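Long-range contact in bromo domain-containing protein (Trypanosoma brucei brucei, PDB 5KO4), which is of unknown function but carries a bromodomain, the part present here, which probably binds acetylated lysines as other bromodomains do: residues A[68-73]-A[95-100]. Numbering follows the deposited sequence.
Sequences DMRLVV and IAMEDL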
# COMPACT_ATOMS: atom_id res chain seq x y z
N ASP A 68 9.88 6.75 -17.27
CA ASP A 68 9.94 6.38 -15.85
C ASP A 68 8.68 6.83 -15.09
O ASP A 68 8.18 6.09 -14.23
CB ASP A 68 11.17 6.96 -15.17
CG ASP A 68 12.45 6.24 -15.51
OD1 ASP A 68 12.38 5.19 -16.19
OD2 ASP A 68 13.52 6.75 -15.12
N MET A 69 8.13 8.01 -15.43
CA MET A 69 6.91 8.47 -14.80
C MET A 69 5.75 7.55 -15.11
O MET A 69 4.99 7.18 -14.21
CB MET A 69 6.59 9.88 -15.28
CG MET A 69 7.61 10.94 -14.84
SD MET A 69 7.49 11.34 -13.08
CE MET A 69 6.02 12.35 -13.09
N ARG A 70 5.62 7.14 -16.38
CA ARG A 70 4.56 6.23 -16.80
C ARG A 70 4.73 4.87 -16.13
O ARG A 70 3.75 4.19 -15.83
CB ARG A 70 4.55 6.08 -18.33
CG ARG A 70 4.01 7.30 -19.04
CD ARG A 70 4.16 7.22 -20.54
NE ARG A 70 3.55 8.37 -21.20
CZ ARG A 70 3.70 8.67 -22.48
NH1 ARG A 70 4.44 7.91 -23.28
NH2 ARG A 70 3.11 9.75 -22.98
N LEU A 71 5.97 4.45 -15.90
CA LEU A 71 6.24 3.16 -15.28
C LEU A 71 5.71 3.09 -13.82
O LEU A 71 5.21 2.05 -13.39
CB LEU A 71 7.75 2.93 -15.30
CG LEU A 71 8.28 1.67 -14.68
CD1 LEU A 71 7.65 0.42 -15.33
CD2 LEU A 71 9.79 1.64 -14.79
N VAL A 72 5.78 4.20 -13.08
CA VAL A 72 5.28 4.18 -11.70
C VAL A 72 3.81 3.83 -11.69
O VAL A 72 3.35 2.98 -10.91
CB VAL A 72 5.49 5.55 -11.01
CG1 VAL A 72 4.87 5.56 -9.62
CG2 VAL A 72 6.97 5.90 -10.93
N VAL A 73 3.04 4.48 -12.56
CA VAL A 73 1.60 4.27 -12.54
C VAL A 73 1.23 2.92 -13.18
O VAL A 73 0.36 2.23 -12.65
CB VAL A 73 0.80 5.46 -13.16
CG1 VAL A 73 1.08 6.75 -12.40
CG2 VAL A 73 1.08 5.64 -14.65
N ILE A 95 -3.31 11.10 -15.38
CA ILE A 95 -4.07 12.11 -16.10
C ILE A 95 -3.35 13.43 -16.01
O ILE A 95 -3.17 14.10 -17.01
CB ILE A 95 -5.51 12.19 -15.55
CG1 ILE A 95 -6.30 10.94 -15.95
CG2 ILE A 95 -6.21 13.45 -16.03
CD1 ILE A 95 -7.52 10.72 -15.21
N ALA A 96 -2.90 13.80 -14.80
CA ALA A 96 -2.19 15.05 -14.62
C ALA A 96 -0.91 15.10 -15.39
O ALA A 96 -0.66 16.07 -16.10
CB ALA A 96 -1.89 15.28 -13.15
N MET A 97 -0.05 14.11 -15.25
CA MET A 97 1.23 14.21 -15.94
C MET A 97 1.04 14.15 -17.49
O MET A 97 1.69 14.92 -18.18
CB MET A 97 2.22 13.16 -15.44
CG MET A 97 1.88 11.77 -15.80
SD MET A 97 2.73 10.57 -14.75
CE MET A 97 2.58 9.19 -15.74
N GLU A 98 0.06 13.38 -18.01
CA GLU A 98 -0.18 13.37 -19.46
C GLU A 98 -0.71 14.74 -19.95
O GLU A 98 -0.29 15.22 -21.00
CB GLU A 98 -1.15 12.25 -19.87
CG GLU A 98 -0.60 10.85 -19.66
CD GLU A 98 0.68 10.51 -20.41
OE1 GLU A 98 0.88 11.04 -21.52
OE2 GLU A 98 1.47 9.70 -19.88
N ASP A 99 -1.54 15.42 -19.14
CA ASP A 99 -2.02 16.76 -19.49
C ASP A 99 -0.88 17.76 -19.56
O ASP A 99 -0.97 18.74 -20.30
CB ASP A 99 -3.02 17.27 -18.44
CG ASP A 99 -4.37 16.59 -18.41
OD1 ASP A 99 -4.70 15.85 -19.38
OD2 ASP A 99 -5.10 16.78 -17.42
N LEU A 100 0.15 17.57 -18.72
CA LEU A 100 1.29 18.48 -18.67
C LEU A 100 2.35 18.11 -19.72
O LEU A 100 2.92 19.03 -20.30
CB LEU A 100 1.91 18.47 -17.28
CG LEU A 100 0.98 18.93 -16.17
CD1 LEU A 100 1.63 18.79 -14.80
CD2 LEU A 100 0.52 20.36 -16.38
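Met97 and Glu98 of helix 85-104 meet Met69, Arg70 and Val73 of helix 62-80 in an antiparallel helix-helix contact between the last two helices of the bromodomain's left-handed four-helix bundle. The two short segments run at 160° to each other, with axes 10.9 Å apart at closest approach. Met97 carries the apolar half, and its contacts hold for one of its two deposited conformers. Beyond CG its chain runs nearly straight (chi2 and chi3 both -161°), which carries the CE methyl to the backbone of helix 62-80. There Met97 CE lies 3.5 Å from Met69 O and 3.7 Å from Arg70 CA. The two methionines lie alongside each other with their ends pointing opposite ways, Met69 CB 4.0 Å from Met97 SD. Val73 comes tip to tip with the same methyl group, its CG2 4.0 Å from Met97 CE. Beside this packing, on the more exposed flank, lies a salt bridge. Arg70 grips Glu98 side-on, with one nitrogen to each carboxylate oxygen. Arg70 NE binds Glu98 OE2 at 2.8 Å and Arg70 NH2 binds Glu98 OE1 at 3.0 Å. Both oxygens use their syn lone pairs, and the two flat groups are nearly coplanar, 27° apart. The paired bonds fix how the two groups are turned. Around the contact, Met69 also packs on Leu15 and Val18 of helix 8-21, on Trp47 and Ile50 of helix 47-55, and on Phe101 of helix 85-104. Met69 thus touches side chains of all three other helices of the bundle, while Met97 is buried beside it.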